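Side-chain contacts in intracellular serine protease (PDB 4ZOQ), which probably acts as a subtilisin-like serine endopeptidase of the S8 family, cutting lanthipeptide precursors at a specific sequence: residues S194-K197 with H198-S201; N209-S212 with P213-Q217; R299-A303 with K304-H308. All coordinates share one frame; numbering follows the deposited sequence.

Interaction 1: residues S194-K197 with H198-S201; sequences SALK and HVVS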
loop_
_atom_site.group_PDB
_atom_site.type_symbol
_atom_site.label_atom_id
_atom_site.label_comp_id
_atom_site.label_asym_id
_atom_site.label_seq_id
_atom_site.Cartn_x
_atom_site.Cartn_y
_atom_site.Cartn_z
ATOM N N SER B 194 6.566 -5.767 2.904
ATOM C CA SER B 194 5.601 -6.876 2.904
ATOM C C SER B 194 6.031 -8.045 3.792
ATOM O O SER B 194 5.185 -8.771 4.320
ATOM C CB SER B 194 5.339 -7.359 1.469
ATOM O OG SER B 194 6.442 -8.071 0.960
ATOM N N ALA B 195 7.339 -8.240 3.949
ATOM C CA ALA B 195 7.833 -9.351 4.758
ATOM C C ALA B 195 7.758 -9.093 6.267
ATOM O O ALA B 195 7.875 -10.023 7.053
ATOM C CB ALA B 195 9.248 -9.669 4.377
ATOM N N LEU B 196 7.582 -7.834 6.660
ATOM C CA LEU B 196 7.633 -7.432 8.068
ATOM C C LEU B 196 6.491 -7.949 8.921
ATOM O O LEU B 196 5.361 -8.062 8.461
ATOM C CB LEU B 196 7.646 -5.903 8.185
ATOM C CG LEU B 196 8.767 -5.085 7.551
ATOM C CD1 LEU B 196 8.384 -3.601 7.608
ATOM C CD2 LEU B 196 10.091 -5.340 8.267
ATOM N N LYS B 197 6.774 -8.185 10.188
ATOM C CA LYS B 197 5.721 -8.476 11.129
ATOM C C LYS B 197 4.813 -7.233 11.281
ATOM O O LYS B 197 5.280 -6.086 11.150
ATOM C CB LYS B 197 6.327 -8.897 12.462
ATOM C CG LYS B 197 5.372 -9.605 13.386
ATOM C CD LYS B 197 6.059 -9.907 14.724
ATOM C CE LYS B 197 5.282 -10.926 15.538
ATOM N NZ LYS B 197 4.013 -10.338 16.007
ATOM N N HIS B 198 3.513 -7.486 11.476
ATOM C CA HIS B 198 2.460 -6.467 11.564
ATOM C C HIS B 198 2.173 -5.775 10.203
ATOM O O HIS B 198 1.396 -4.830 10.115
ATOM C CB HIS B 198 2.797 -5.429 12.628
ATOM C CG HIS B 198 3.127 -6.020 13.960
ATOM N ND1 HIS B 198 2.213 -6.736 14.706
ATOM C CD2 HIS B 198 4.267 -5.984 14.692
ATOM C CE1 HIS B 198 2.782 -7.133 15.831
ATOM N NE2 HIS B 198 4.026 -6.685 15.850
ATOM N N VAL B 199 2.808 -6.237 9.139
ATOM C CA VAL B 199 2.426 -5.801 7.810
ATOM C C VAL B 199 1.689 -6.961 7.092
ATOM O O VAL B 199 2.165 -8.098 7.079
ATOM C CB VAL B 199 3.643 -5.354 6.989
ATOM C CG1 VAL B 199 3.238 -5.090 5.564
ATOM C CG2 VAL B 199 4.327 -4.125 7.635
ATOM N N VAL B 200 0.507 -6.675 6.554
ATOM C CA VAL B 200 -0.308 -7.678 5.868
ATOM C C VAL B 200 0.074 -7.765 4.384
ATOM O O VAL B 200 -0.251 -6.869 3.589
ATOM C CB VAL B 200 -1.796 -7.334 5.990
ATOM C CG1 VAL B 200 -2.663 -8.392 5.305
ATOM C CG2 VAL B 200 -2.193 -7.173 7.473
ATOM N N SER B 201 0.738 -8.849 3.996
ATOM C CA SER B 201 1.195 -8.988 2.616
ATOM C C SER B 201 0.074 -9.533 1.694
ATOM O O SER B 201 -0.514 -10.569 1.981
ATOM C CB SER B 201 2.414 -9.896 2.577
ATOM O OG SER B 201 2.923 -9.976 1.275
HETATM O O HOH W 1 4.208 -9.995 6.849
#

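Interaction 2: residues N209-S212 with P213-Q217; sequences NNIS and PYSNQ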
loop_
_atom_site.group_PDB
_atom_site.type_symbol
_atom_site.label_atom_id
_atom_site.label_comp_id
_atom_site.label_asym_id
_atom_site.label_seq_id
_atom_site.Cartn_x
_atom_site.Cartn_y
_atom_site.Cartn_z
ATOM N N ASN B 209 -10.037 -17.020 -10.179
ATOM C CA ASN B 209 -9.536 -17.265 -8.821
ATOM C C ASN B 209 -8.212 -18.007 -8.790
ATOM O O ASN B 209 -7.688 -18.248 -7.700
ATOM C CB ASN B 209 -10.539 -17.979 -7.912
ATOM C CG ASN B 209 -11.681 -17.089 -7.534
ATOM O OD1 ASN B 209 -11.506 -15.874 -7.432
ATOM N ND2 ASN B 209 -12.832 -17.675 -7.239
ATOM N N ASN B 210 -7.686 -18.373 -9.958
ATOM C CA ASN B 210 -6.303 -18.833 -10.015
ATOM C C ASN B 210 -5.359 -17.685 -9.628
ATOM O O ASN B 210 -5.652 -16.513 -9.864
ATOM C CB ASN B 210 -5.921 -19.312 -11.412
ATOM C CG ASN B 210 -6.631 -20.583 -11.817
ATOM O OD1 ASN B 210 -7.066 -21.378 -10.970
ATOM N ND2 ASN B 210 -6.735 -20.800 -13.128
ATOM N N ILE B 211 -4.203 -18.013 -9.072
ATOM C CA ILE B 211 -3.291 -16.947 -8.692
ATOM C C ILE B 211 -2.829 -16.266 -9.970
ATOM O O ILE B 211 -2.686 -16.925 -11.003
ATOM C CB ILE B 211 -2.067 -17.474 -7.884
ATOM C CG1 ILE B 211 -1.409 -16.326 -7.089
ATOM C CG2 ILE B 211 -1.047 -18.188 -8.817
ATOM C CD1 ILE B 211 -2.228 -15.889 -5.864
ATOM N N SER B 212 -2.626 -14.950 -9.915
ATOM C CA SER B 212 -2.010 -14.240 -11.033
ATOM C C SER B 212 -0.599 -14.792 -11.135
ATOM O O SER B 212 0.046 -15.002 -10.111
ATOM C CB SER B 212 -1.991 -12.730 -10.813
ATOM O OG SER B 212 -3.306 -12.180 -10.668
ATOM N N PRO B 213 -0.132 -15.063 -12.354
ATOM C CA PRO B 213 1.197 -15.666 -12.564
ATOM C C PRO B 213 2.347 -14.851 -11.972
ATOM O O PRO B 213 3.362 -15.420 -11.581
ATOM C CB PRO B 213 1.325 -15.732 -14.097
ATOM C CG PRO B 213 -0.106 -15.701 -14.615
ATOM C CD PRO B 213 -0.887 -14.888 -13.613
ATOM N N TYR B 214 2.200 -13.535 -11.931
ATOM C CA TYR B 214 3.262 -12.658 -11.444
ATOM C C TYR B 214 3.267 -12.583 -9.923
ATOM O O TYR B 214 4.202 -12.097 -9.313
ATOM C CB TYR B 214 3.102 -11.265 -12.031
ATOM C CG TYR B 214 1.753 -10.668 -11.721
ATOM C CD1 TYR B 214 1.498 -10.121 -10.480
ATOM C CD2 TYR B 214 0.725 -10.634 -12.683
ATOM C CE1 TYR B 214 0.265 -9.593 -10.159
ATOM C CE2 TYR B 214 -0.530 -10.070 -12.374
ATOM C CZ TYR B 214 -0.739 -9.554 -11.092
ATOM O OH TYR B 214 -1.932 -8.998 -10.698
ATOM N N SER B 215 2.203 -13.047 -9.304
ATOM C CA SER B 215 2.055 -12.799 -7.879
ATOM C C SER B 215 3.101 -13.556 -7.025
ATOM O O SER B 215 3.195 -14.770 -7.081
ATOM C CB SER B 215 0.640 -13.160 -7.464
ATOM O OG SER B 215 0.364 -12.733 -6.159
ATOM N N ASN B 216 3.893 -12.818 -6.260
ATOM C CA ASN B 216 4.833 -13.416 -5.322
ATOM C C ASN B 216 4.101 -14.299 -4.321
ATOM O O ASN B 216 2.994 -13.968 -3.883
ATOM C CB ASN B 216 5.644 -12.329 -4.567
ATOM C CG ASN B 216 6.756 -11.717 -5.415
ATOM O OD1 ASN B 216 7.162 -12.270 -6.440
ATOM N ND2 ASN B 216 7.258 -10.582 -4.981
ATOM N N GLN B 217 4.747 -15.402 -3.952
ATOM C CA GLN B 217 4.178 -16.410 -3.070
ATOM C C GLN B 217 5.108 -16.584 -1.896
ATOM O O GLN B 217 6.277 -16.240 -1.991
ATOM C CB GLN B 217 4.000 -17.738 -3.833
ATOM C CG GLN B 217 3.149 -17.572 -5.086
ATOM C CD GLN B 217 2.911 -18.869 -5.869
ATOM O OE1 GLN B 217 3.299 -19.950 -5.441
ATOM N NE2 GLN B 217 2.221 -18.757 -7.002
HETATM O O HOH W 2 2.055 -16.683 -8.745
#

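Interaction 3: residues R299-A303 with K304-H308; sequences RKPSA and KQVHH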
loop_
_atom_site.group_PDB
_atom_site.type_symbol
_atom_site.label_atom_id
_atom_site.label_comp_id
_atom_site.label_asym_id
_atom_site.label_seq_id
_atom_site.Cartn_x
_atom_site.Cartn_y
_atom_site.Cartn_z
ATOM N N ARG B 299 -17.624 2.507 19.134
ATOM C CA ARG B 299 -16.301 2.234 19.673
ATOM C C ARG B 299 -15.397 1.885 18.477
ATOM O O ARG B 299 -15.893 1.447 17.453
ATOM C CB ARG B 299 -16.387 1.077 20.707
ATOM C CG ARG B 299 -15.082 0.282 20.904
ATOM C CD ARG B 299 -15.263 -0.939 21.850
ATOM N NE ARG B 299 -16.216 -1.922 21.327
ATOM C CZ ARG B 299 -17.479 -1.983 21.729
ATOM N NH1 ARG B 299 -17.907 -1.123 22.640
ATOM N NH2 ARG B 299 -18.306 -2.883 21.223
ATOM N N LYS B 300 -14.093 2.128 18.559
ATOM C CA LYS B 300 -13.211 1.673 17.483
ATOM C C LYS B 300 -12.813 0.219 17.712
ATOM O O LYS B 300 -12.514 -0.175 18.839
ATOM C CB LYS B 300 -11.948 2.537 17.368
ATOM C CG LYS B 300 -12.205 3.943 16.881
ATOM C CD LYS B 300 -10.990 4.847 17.053
ATOM C CE LYS B 300 -11.315 6.261 16.563
ATOM N NZ LYS B 300 -10.119 7.131 16.538
ATOM N N PRO B 301 -12.791 -0.586 16.645
ATOM C CA PRO B 301 -12.336 -1.968 16.805
ATOM C C PRO B 301 -10.796 -2.018 16.892
ATOM O O PRO B 301 -10.115 -1.097 16.444
ATOM C CB PRO B 301 -12.878 -2.662 15.549
ATOM C CG PRO B 301 -12.881 -1.608 14.521
ATOM C CD PRO B 301 -13.177 -0.286 15.256
ATOM N N SER B 302 -10.240 -3.058 17.501
ATOM C CA SER B 302 -8.791 -3.228 17.483
ATOM C C SER B 302 -8.366 -3.690 16.079
ATOM O O SER B 302 -9.216 -4.158 15.309
ATOM C CB SER B 302 -8.360 -4.237 18.522
ATOM O OG SER B 302 -8.781 -5.529 18.149
ATOM N N ALA B 303 -7.081 -3.530 15.744
ATOM C CA ALA B 303 -6.509 -4.018 14.484
ATOM C C ALA B 303 -6.739 -5.509 14.353
ATOM O O ALA B 303 -6.957 -6.024 13.259
ATOM C CB ALA B 303 -5.030 -3.704 14.401
ATOM N N LYS B 304 -6.688 -6.200 15.488
ATOM C CA LYS B 304 -6.890 -7.640 15.527
ATOM C C LYS B 304 -8.325 -7.993 15.214
ATOM O O LYS B 304 -8.597 -8.951 14.500
ATOM C CB LYS B 304 -6.579 -8.201 16.924
ATOM C CG LYS B 304 -5.186 -8.705 17.149
ATOM C CD LYS B 304 -5.045 -9.300 18.563
ATOM C CE LYS B 304 -3.577 -9.580 18.906
ATOM N NZ LYS B 304 -3.317 -9.700 20.368
ATOM N N GLN B 305 -9.253 -7.189 15.707
ATOM C CA GLN B 305 -10.649 -7.445 15.406
ATOM C C GLN B 305 -10.947 -7.348 13.909
ATOM O O GLN B 305 -11.653 -8.192 13.365
ATOM C CB GLN B 305 -11.538 -6.484 16.167
ATOM C CG GLN B 305 -11.797 -6.925 17.583
ATOM C CD GLN B 305 -12.518 -5.860 18.384
ATOM O OE1 GLN B 305 -11.969 -4.791 18.667
ATOM N NE2 GLN B 305 -13.786 -6.123 18.698
ATOM N N VAL B 306 -10.409 -6.325 13.252
ATOM C CA VAL B 306 -10.619 -6.147 11.819
ATOM C C VAL B 306 -9.935 -7.272 11.055
ATOM O O VAL B 306 -10.527 -7.857 10.151
ATOM C CB VAL B 306 -10.120 -4.793 11.336
ATOM C CG1 VAL B 306 -10.418 -4.630 9.861
ATOM C CG2 VAL B 306 -10.810 -3.705 12.128
ATOM N N HIS B 307 -8.703 -7.584 11.449
ATOM C CA HIS B 307 -7.939 -8.657 10.822
ATOM C C HIS B 307 -8.699 -9.970 10.937
ATOM O O HIS B 307 -8.736 -10.783 9.995
ATOM C CB HIS B 307 -6.557 -8.783 11.476
ATOM C CG HIS B 307 -5.640 -9.744 10.784
ATOM N ND1 HIS B 307 -5.788 -11.115 10.869
ATOM C CD2 HIS B 307 -4.544 -9.533 10.017
ATOM C CE1 HIS B 307 -4.836 -11.704 10.164
ATOM N NE2 HIS B 307 -4.072 -10.767 9.633
ATOM N N HIS B 308 -9.319 -10.166 12.096
ATOM C CA HIS B 308 -10.101 -11.373 12.346
ATOM C C HIS B 308 -11.286 -11.461 11.374
ATOM O O HIS B 308 -11.559 -12.509 10.807
ATOM C CB HIS B 308 -10.590 -11.412 13.807
ATOM C CG HIS B 308 -11.319 -12.664 14.153
ATOM N ND1 HIS B 308 -10.671 -13.841 14.450
ATOM C CD2 HIS B 308 -12.644 -12.946 14.172
ATOM C CE1 HIS B 308 -11.565 -14.793 14.665
ATOM N NE2 HIS B 308 -12.769 -14.275 14.503
#

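Interaction 1: residues S194-K197 with H198-S201
Leu-196 and Val-199 meet on the buried side of a tight reversal of the chain, where CG2 of Val-199 lies 3.8 Å from CB of Leu-196 and the two aliphatic side chains slant across one another. CD1 of Leu-196 reaches the same methyl at a longer distance. With CG1 anti to the backbone N, Val-199 turns its other methyl, CG2, to Leu-196, while CG1 approaches CA of Ser-194 at 4.0 Å. The backbone closes beneath this packing: Val-199 N donates to Leu-196 O over 3.2 Å, with an N-H...O angle of 152°, and the donor sits well above the carbonyl plane. An extended Lys-197 at the second position and a positive phi at His-198, the third, mark this as a type II beta turn from Leu-196 to Val-199. The turn leads into strand 200-205 of the large parallel-rich subtilase sheet, and Leu-196 also rests on Tyr-155 and Gln-156 of helix 146-164, which flanks that sheet. Water 1 sits 2.8 Å from both Leu-196 O and Val-199 O and can bridge these two carbonyl oxygens, which lie 3.5 Å apart.

At the other, buried end of the bend Ser-201 brings its OG against CB of Ser-194 at 3.6 Å; the two hydroxyls are not paired with each other, but both bond Glu-220 OE2, and Ser-194 OG also bonds His-191 ND1. The solvent side is looser. There the exposed Lys-197 lays its aliphatic chain across the His-198 ring, CG standing 4.1 Å from the ring centroid and 13° off the normal, a CH-pi contact over the face. A bend at chi4 (-69°) returns NZ toward the ring, 3.4 Å from CE1 of His-198.

Interaction 2: residues N209-S212 with P213-Q217
The Tyr-214 ring receives Ser-212 CB over one face: the carbon stands 3.7 Å from the ring centroid and 25° off the normal, displaced toward the CE2-CZ side of the rim, which makes this a CH-pi contact. From CE2 of Tyr-214 to CB of Ser-212 the separation is 3.4 Å. A chi1 of 57° sets CG of Tyr-214 between its own backbone N and carbonyl carbon, and this folds the ring back over the residue two places earlier. Tyr-273 and Tyr-229 also meet the ring, their planes inclined to it. Its phenolic OH bonds Ser-204 OG and Gly-228 O, the same two partners that hold Ser-212 OG, so the hydroxyls of both residues are anchored to common neighbours.

The reversal that permits this is a type I beta turn from Ser-212 to Ser-215, within the connection between strands 200-205 and 221-226 of the subtilase core. Its closing bond runs from Ser-215 N to Ser-212 O over 3.0 Å (N-H...O 157°), with the donor above the carbonyl plane. Pro-213 occupies the second position, where its restricted phi suits this turn and its lack of an N-H costs no turn bond.

Just before the turn, Ile-211 reaches across to its far side, CG1 lying 3.8 Å from Ser-215 CB, and its CG2 meets NE2 of Gln-217 as the two side chains cross. Ile-325 touches both Ile-211 and Gln-217. Water 2 lies within hydrogen-bonding distance of Ser-212 O (3.0 Å) and Ser-215 O (2.8 Å) and accepts from Gln-217 NE2 over 2.7 Å, giving the amide N-H a partner.

Interaction 3: residues R299-A303 with K304-H308
Gln-305 OE1 accepts from the backbone N of Ser-302 over 2.7 Å, the shortest hydrogen bond of the contact and a nearly straight one at 173°, with the donor tilted 24° from the amide carbonyl plane. The hydroxyl of Ser-302 also comes within 3.3 Å of OE1, at best a weak bond whose proton is not settled. In return, Gln-305 N donates to Ser-302 OG at 3.0 Å. This exchange, side chain to backbone in both directions between the N-cap and the residue three places on, is a capping box at the start of helix 303-313. Ser-302 achieves it with a chi1 of 69°, which swings OG between its backbone N and carbonyl carbon and turns it toward the first turn of the helix.

Regular helical bonding follows at once: Val-306 N donates to Ser-302 O, and His-307 N to Ala-303 O. The other end of the glutamine amide is held as well, since NE2 bonds Tyr-293 OH on helix 275-297. Were Gln-305 shortened to an alanine, the N-H of Ser-302 would probably lose its acceptor and Tyr-293 this amide partner, and of the two reciprocal bonds of the capping box the one to Ser-302 OG would remain.

Apolar packing lies beside the box. CG of Pro-301 touches CG2 of Val-306 at 3.8 Å, the side chains crossing at a slant; as the N' and N4 residues of the helix, the pair forms a hydrophobic staple. Val-306 continues onto Val-289 and Ile-290 of helix 275-297, and onto Leu-168 of the sheet.

In the fold
Interaction 1 runs into the start of strand 200-205, and interaction 2 follows it, in the loop to strand 221-226. Their centres are 18 Å apart and their nearest atoms still about 7 Å apart, so the two do not meet directly. Interaction 3 meets interaction 1 by packing, Val-200 CG2 lying 4.2 Å from His-307 CD2. Interaction 2 approaches the predicted charge relay system most closely: the side chain of Tyr-214 is about 8 Å from that of Ser-276 and about 11 Å from that of His-86. The side chain of Ser-194 is about 11 Å from that of Ser-276, whereas the helix cap of interaction 3 lies away from these sites.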